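PDB 5ZHH: inositol-1-monophosphatase from Nostoc sp., which probably hydrolyses inositol monophosphates to free inositol and phosphate. Local coordinates for residues D9-A14 and V104-L109; A15-A20 and E51-E56; L83-P88 and D215-V220. One frame throughout, in Å; residues are numbered along the deposited sequence.

Interaction 1. Residues D9-A14 and V104-L109; sequences DIATEA and VSIGLL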
# COMPACT_ATOMS: atom_id res chain seq x y z
N ASP A 9 -23.85 0.07 1.94
CA ASP A 9 -22.99 -0.24 3.08
C ASP A 9 -22.73 -1.74 3.19
O ASP A 9 -21.61 -2.17 3.44
CB ASP A 9 -23.62 0.27 4.38
CG ASP A 9 -23.61 1.77 4.51
OD1 ASP A 9 -22.87 2.44 3.75
OD2 ASP A 9 -24.35 2.29 5.37
N ILE A 10 -23.79 -2.55 3.03
CA ILE A 10 -23.65 -3.99 3.22
C ILE A 10 -22.91 -4.61 2.04
O ILE A 10 -22.07 -5.51 2.21
CB ILE A 10 -25.03 -4.64 3.42
CG1 ILE A 10 -25.66 -4.13 4.72
CG2 ILE A 10 -24.90 -6.15 3.46
CD1 ILE A 10 -24.74 -4.22 5.89
N ALA A 11 -23.21 -4.16 0.82
CA ALA A 11 -22.48 -4.67 -0.34
C ALA A 11 -20.99 -4.35 -0.24
O ALA A 11 -20.15 -5.16 -0.66
CB ALA A 11 -23.06 -4.09 -1.62
N THR A 12 -20.65 -3.20 0.33
CA THR A 12 -19.24 -2.84 0.49
C THR A 12 -18.54 -3.81 1.44
O THR A 12 -17.46 -4.33 1.14
CB THR A 12 -19.11 -1.41 0.99
OG1 THR A 12 -19.75 -0.52 0.06
CG2 THR A 12 -17.65 -1.02 1.12
N GLU A 13 -19.16 -4.09 2.59
CA GLU A 13 -18.53 -5.01 3.54
C GLU A 13 -18.47 -6.42 2.97
O GLU A 13 -17.48 -7.13 3.17
CB GLU A 13 -19.29 -4.98 4.88
CG GLU A 13 -18.85 -6.03 5.90
CD GLU A 13 -17.43 -5.84 6.44
OE1 GLU A 13 -16.82 -4.78 6.20
OE2 GLU A 13 -16.93 -6.76 7.13
N ALA A 14 -19.49 -6.83 2.22
CA ALA A 14 -19.44 -8.14 1.57
C ALA A 14 -18.30 -8.20 0.57
O ALA A 14 -17.58 -9.21 0.50
CB ALA A 14 -20.78 -8.45 0.90
N VAL A 104 -14.23 -8.87 -7.12
CA VAL A 104 -15.56 -9.27 -6.68
C VAL A 104 -16.53 -8.21 -7.17
O VAL A 104 -16.24 -7.01 -7.05
CB VAL A 104 -15.62 -9.41 -5.14
CG1 VAL A 104 -16.98 -9.93 -4.68
CG2 VAL A 104 -14.50 -10.31 -4.65
N SER A 105 -17.65 -8.63 -7.75
CA SER A 105 -18.67 -7.71 -8.25
C SER A 105 -19.98 -8.03 -7.55
O SER A 105 -20.45 -9.17 -7.61
CB SER A 105 -18.82 -7.82 -9.77
OG SER A 105 -19.79 -6.91 -10.27
N ILE A 106 -20.57 -7.02 -6.90
CA ILE A 106 -21.81 -7.18 -6.15
C ILE A 106 -22.77 -6.08 -6.60
O ILE A 106 -22.57 -4.90 -6.26
CB ILE A 106 -21.58 -7.11 -4.64
CG1 ILE A 106 -20.62 -8.21 -4.20
CG2 ILE A 106 -22.90 -7.21 -3.89
CD1 ILE A 106 -20.27 -8.18 -2.73
N GLY A 107 -23.81 -6.45 -7.33
CA GLY A 107 -24.78 -5.49 -7.83
C GLY A 107 -26.17 -5.84 -7.35
O GLY A 107 -26.50 -7.01 -7.15
N LEU A 108 -27.00 -4.82 -7.18
CA LEU A 108 -28.38 -5.01 -6.77
C LEU A 108 -29.29 -4.48 -7.86
O LEU A 108 -29.18 -3.31 -8.25
CB LEU A 108 -28.68 -4.32 -5.43
CG LEU A 108 -30.17 -4.33 -5.05
CD1 LEU A 108 -30.66 -5.77 -4.87
CD2 LEU A 108 -30.42 -3.52 -3.78
N LEU A 109 -30.18 -5.34 -8.35
CA LEU A 109 -31.26 -4.97 -9.25
C LEU A 109 -32.52 -4.71 -8.44
O LEU A 109 -32.94 -5.55 -7.64
CB LEU A 109 -31.52 -6.07 -10.28
CG LEU A 109 -30.41 -6.49 -11.25
CD1 LEU A 109 -30.67 -7.90 -11.77
CD2 LEU A 109 -30.31 -5.51 -12.42

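Interaction 2. Residues A15-A20 and E51-E56; sequences ALAAGA and EAVVLE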
# COMPACT_ATOMS: atom_id res chain seq x y z
N ALA A 15 -18.09 -7.13 -0.20
CA ALA A 15 -17.02 -7.11 -1.18
C ALA A 15 -15.65 -7.14 -0.52
O ALA A 15 -14.74 -7.83 -0.99
CB ALA A 15 -17.15 -5.87 -2.07
N LEU A 16 -15.47 -6.37 0.56
CA LEU A 16 -14.19 -6.34 1.25
C LEU A 16 -13.89 -7.67 1.93
O LEU A 16 -12.75 -8.15 1.90
CB LEU A 16 -14.16 -5.20 2.26
CG LEU A 16 -14.21 -3.81 1.62
CD1 LEU A 16 -14.27 -2.73 2.70
CD2 LEU A 16 -13.01 -3.59 0.69
N ALA A 17 -14.91 -8.27 2.55
CA ALA A 17 -14.70 -9.56 3.21
C ALA A 17 -14.33 -10.63 2.19
O ALA A 17 -13.40 -11.42 2.42
CB ALA A 17 -15.95 -9.96 3.99
N ALA A 18 -15.04 -10.66 1.07
CA ALA A 18 -14.75 -11.63 0.02
C ALA A 18 -13.40 -11.35 -0.63
O ALA A 18 -12.65 -12.29 -0.94
CB ALA A 18 -15.85 -11.62 -1.03
N GLY A 19 -13.06 -10.08 -0.83
CA GLY A 19 -11.76 -9.74 -1.40
C GLY A 19 -10.61 -10.24 -0.55
O GLY A 19 -9.59 -10.69 -1.07
N ALA A 20 -10.76 -10.17 0.78
CA ALA A 20 -9.72 -10.67 1.67
C ALA A 20 -9.54 -12.17 1.52
O ALA A 20 -8.41 -12.69 1.59
CB ALA A 20 -10.05 -10.29 3.11
N GLU A 51 -17.70 -16.77 -2.72
CA GLU A 51 -19.16 -16.76 -2.84
C GLU A 51 -19.83 -17.04 -1.51
O GLU A 51 -20.83 -16.40 -1.16
CB GLU A 51 -19.60 -17.79 -3.89
CG GLU A 51 -21.10 -17.87 -4.08
CD GLU A 51 -21.51 -18.77 -5.24
OE1 GLU A 51 -21.86 -19.94 -4.99
OE2 GLU A 51 -21.48 -18.31 -6.40
N ALA A 52 -19.32 -18.02 -0.75
CA ALA A 52 -19.91 -18.33 0.55
C ALA A 52 -19.88 -17.12 1.48
O ALA A 52 -20.86 -16.86 2.20
CB ALA A 52 -19.18 -19.51 1.20
N VAL A 53 -18.78 -16.37 1.47
CA VAL A 53 -18.68 -15.17 2.30
C VAL A 53 -19.70 -14.12 1.85
O VAL A 53 -20.38 -13.51 2.68
CB VAL A 53 -17.24 -14.61 2.25
CG1 VAL A 53 -17.20 -13.19 2.79
CG2 VAL A 53 -16.32 -15.50 3.05
N VAL A 54 -19.81 -13.89 0.54
CA VAL A 54 -20.76 -12.90 0.04
C VAL A 54 -22.19 -13.30 0.38
O VAL A 54 -22.98 -12.49 0.88
CB VAL A 54 -20.60 -12.71 -1.48
CG1 VAL A 54 -21.66 -11.74 -1.99
CG2 VAL A 54 -19.22 -12.17 -1.81
N LEU A 55 -22.55 -14.56 0.11
CA LEU A 55 -23.92 -15.00 0.34
C LEU A 55 -24.29 -14.90 1.81
O LEU A 55 -25.37 -14.41 2.15
CB LEU A 55 -24.09 -16.44 -0.16
CG LEU A 55 -24.05 -16.62 -1.67
CD1 LEU A 55 -24.30 -18.06 -2.06
CD2 LEU A 55 -25.07 -15.71 -2.31
N GLU A 56 -23.39 -15.32 2.70
CA GLU A 56 -23.71 -15.28 4.12
C GLU A 56 -24.03 -13.86 4.57
O GLU A 56 -25.00 -13.64 5.30
CB GLU A 56 -22.55 -15.86 4.93
CG GLU A 56 -22.89 -16.14 6.39
CD GLU A 56 -22.82 -14.90 7.26
OE1 GLU A 56 -22.03 -13.99 6.92
OE2 GLU A 56 -23.55 -14.84 8.28

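Interaction 3. Residues L83-P88 and D215-V220; sequences LWAIDP and DVVAGV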
# COMPACT_ATOMS: atom_id res chain seq x y z
N LEU A 83 -33.04 -8.20 -6.26
CA LEU A 83 -32.28 -9.31 -6.82
C LEU A 83 -30.82 -8.91 -6.87
O LEU A 83 -30.46 -7.97 -7.59
CB LEU A 83 -32.78 -9.69 -8.22
CG LEU A 83 -32.05 -10.86 -8.89
CD1 LEU A 83 -32.22 -12.12 -8.06
CD2 LEU A 83 -32.53 -11.08 -10.32
N TRP A 84 -29.97 -9.62 -6.13
CA TRP A 84 -28.54 -9.36 -6.10
C TRP A 84 -27.87 -10.18 -7.19
O TRP A 84 -28.10 -11.39 -7.29
CB TRP A 84 -27.93 -9.69 -4.74
CG TRP A 84 -28.36 -8.78 -3.64
CD1 TRP A 84 -29.44 -8.92 -2.83
CD2 TRP A 84 -27.69 -7.58 -3.21
NE1 TRP A 84 -29.50 -7.89 -1.93
CE2 TRP A 84 -28.44 -7.05 -2.14
CE3 TRP A 84 -26.54 -6.90 -3.63
CZ2 TRP A 84 -28.08 -5.87 -1.48
CZ3 TRP A 84 -26.18 -5.73 -2.97
CH2 TRP A 84 -26.95 -5.23 -1.91
N ALA A 85 -27.06 -9.52 -8.01
CA ALA A 85 -26.29 -10.17 -9.08
C ALA A 85 -24.84 -10.20 -8.62
O ALA A 85 -24.18 -9.16 -8.58
CB ALA A 85 -26.46 -9.44 -10.40
N ILE A 86 -24.36 -11.39 -8.27
CA ILE A 86 -23.09 -11.59 -7.57
C ILE A 86 -22.11 -12.30 -8.48
O ILE A 86 -22.41 -13.39 -8.99
CB ILE A 86 -23.29 -12.42 -6.29
CG1 ILE A 86 -24.21 -11.72 -5.31
CG2 ILE A 86 -21.95 -12.72 -5.65
CD1 ILE A 86 -23.95 -10.27 -5.17
N ASP A 87 -20.92 -11.72 -8.67
CA ASP A 87 -19.79 -12.50 -9.18
C ASP A 87 -18.73 -12.58 -8.10
O ASP A 87 -18.06 -11.57 -7.82
CB ASP A 87 -19.20 -11.90 -10.46
CG ASP A 87 -18.29 -12.89 -11.20
OD1 ASP A 87 -17.80 -13.85 -10.56
OD2 ASP A 87 -18.06 -12.72 -12.41
N PRO A 88 -18.53 -13.74 -7.46
CA PRO A 88 -17.53 -13.82 -6.39
C PRO A 88 -16.10 -13.72 -6.90
O PRO A 88 -15.19 -13.51 -6.09
CB PRO A 88 -17.80 -15.20 -5.77
CG PRO A 88 -18.41 -16.00 -6.89
CD PRO A 88 -19.24 -15.01 -7.68
N ASP A 215 -21.71 -10.06 -14.26
CA ASP A 215 -20.53 -9.35 -14.75
C ASP A 215 -20.74 -7.85 -14.81
O ASP A 215 -19.76 -7.09 -14.75
CB ASP A 215 -20.13 -9.83 -16.15
CG ASP A 215 -19.67 -11.29 -16.20
OD1 ASP A 215 -19.10 -11.79 -15.20
OD2 ASP A 215 -19.84 -11.91 -17.28
N VAL A 216 -21.97 -7.38 -15.00
CA VAL A 216 -22.18 -6.00 -15.42
C VAL A 216 -23.08 -5.18 -14.50
O VAL A 216 -23.01 -3.94 -14.55
CB VAL A 216 -22.73 -5.94 -16.87
CG1 VAL A 216 -21.77 -6.64 -17.83
CG2 VAL A 216 -24.12 -6.55 -16.95
N VAL A 217 -23.92 -5.80 -13.66
CA VAL A 217 -24.94 -5.03 -12.94
C VAL A 217 -24.28 -3.97 -12.05
O VAL A 217 -24.66 -2.80 -12.08
CB VAL A 217 -25.85 -5.97 -12.13
CG1 VAL A 217 -26.65 -5.18 -11.09
CG2 VAL A 217 -26.79 -6.71 -13.06
N ALA A 218 -23.28 -4.37 -11.26
CA ALA A 218 -22.61 -3.40 -10.39
C ALA A 218 -21.95 -2.29 -11.20
O ALA A 218 -22.06 -1.11 -10.85
CB ALA A 218 -21.58 -4.10 -9.51
N GLY A 219 -21.27 -2.66 -12.29
CA GLY A 219 -20.56 -1.67 -13.09
C GLY A 219 -21.49 -0.71 -13.81
O GLY A 219 -21.12 0.44 -14.05
N VAL A 220 -22.69 -1.17 -14.17
CA VAL A 220 -23.61 -0.32 -14.92
C VAL A 220 -24.03 0.88 -14.08
O VAL A 220 -23.98 2.03 -14.54
CB VAL A 220 -24.82 -1.13 -15.41
CG1 VAL A 220 -25.96 -0.21 -15.82
CG2 VAL A 220 -24.42 -2.01 -16.60
O HOH W 1 -22.56 -7.58 -10.37

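Interaction 1. Residues D9-A14 and V104-L109
Ala14 N bonds to Ile10 O at 2.9 Å. This backbone bond of helix 3-25 fixes the turn whose inner face carries Ala14 and Ala11 onto Ile106 of strand 103-110. The helix lies over the sheet, and Ile106 rises between the two layers. The CA atoms of Ala11 and Ile106 are 6.4 Å apart, a close approach that suits a small residue on the helix side.

Each branch of Ile106 has its own partner. With chi1 at -60°, CG1 lies beside the backbone N and CG2 stands anti to it. CG2 meets the methyl of Ala11, with CB to CG2 at 3.9 Å. The longer branch is extended, chi2 177°, and its tip CD1 reaches the next turn of the helix. There CD1 lies 3.7 Å from Ala14 CB. The same methyl rests against the helix backbone, 3.7 Å from Ala11 O, in van der Waals contact.

Neighbours complete the packing round Ile106. It also packs on Ala15 of the same helix, on Val54 of helix 44-61, and on Trp84 and Ile86 of the adjoining strand. Asp9 and Glu13 of helix 3-25 reach a second subunit: Asp9 forms a salt bridge with Arg60 of that subunit, and Glu13 one with its Arg140.

The charged residues thus serve the subunit boundary, while the alanines meet the sheet. All three touching residues are buried. The side chains that meet are all apolar and no hydrogen bond joins the two segments, so the contact rests on close fit and exclusion of water, without a polar link to set its direction.

Interaction 2. Residues A15-A20 and E51-E56
Apolar contacts between Ala17, Ala18, Val53 and Val54 join these two helices. Ala17 CB meets the CG1 methyl of Val53 at 3.7 Å. Ala18 CB lies further from that methyl but presses on Val54 CG2 at 3.5 Å. Val53 CG1 lies against both Ala17 and Ala18, while Val54 CG2 touches Ala18 alone. In Val53, CG1 stands anti to the backbone N (chi1 165°), which aims this branch across the interface. In Val54 the touching branch is CG2, the one beside the backbone N.

One contact is with the backbone. Val53 CG1 sits 3.7 Å from Ala18 N, so the methyl lies close over the main chain of helix 3-25. The alanines permit this closeness: the CA atoms of Ala18 and Val53 are 5.8 Å apart, and the short segment axes approach to 8.5 Å.

Outside the pair, Ala18 also packs on Val104 of strand 103-110. Arg140 of the second subunit packs on Ala17.

The segment axes run nearly antiparallel, at 161°. The arrangement is that of a closely packed antiparallel helix pair, here the two helices that lie side by side on one face of the large sheet of the inositol monophosphatase fold.

Interaction 3. Residues L83-P88 and D215-V220
Asp87 and Asp215 belong to two signature motifs of the inositol monophosphatase family: the Asp-Pro-Leu-Asp motif that starts at Asp87, and the Trp-Asp motif at the start of helix 213-225. In relatives these aspartates, with the second aspartate of the first motif, help bind the catalytic metal ions. The geometry here is consistent with such a site. Asp87 OD2 and Asp215 OD1 are 3.1 Å apart, two like-charged acceptors with no hydrogen bond between them, a closeness that a bound cation would probably relieve. Asp90 OD1 comes close to both. The two carboxylate planes are turned 37° apart.

Each carboxylate accepts a bond from a backbone N-H. Asp87 OD1 accepts from Leu89 N, and Asp215 OD2 from Ser212 N. The CG of Asp87 stands anti to its backbone N (chi1 -164°), which places OD2 beside Asp215 OD1.

Two residues further back along the strand, the contact turns apolar. Ala85 CB meets the side chain of Val217, with CG2 at 3.8 Å and CB at 3.9 Å. This packs the helix against the opposite face of the large sheet from Trp84 and Ile86.

The helix is kinked here, and Ala218 N lacks a bond to the preceding turn. A water links strand and helix: it donates to Ala85 O at 2.9 Å and accepts a weak bond from Ala218 N at 3.4 Å.

Interactions 1 and 2 use successive parts of helix 3-25, their centres about 9 Å apart. Val104 packs on Gly19 between them. Interactions 1 and 3 lie about 8 Å apart, centre to centre, on neighbouring antiparallel strands, 103-110 and 82-90, paired through Gly107 and Ala85. The centres of interactions 2 and 3 are about 14 Å apart, and the two meet where Val54 packs on Ile86. Along the chain, interaction 2 falls between the two halves of interaction 1, whereas interactions 1 and 3 interleave. The large sheet thus lies between helices 3-25 and 44-61, which border the second subunit, and helix 213-225 on the side of the probable metal site.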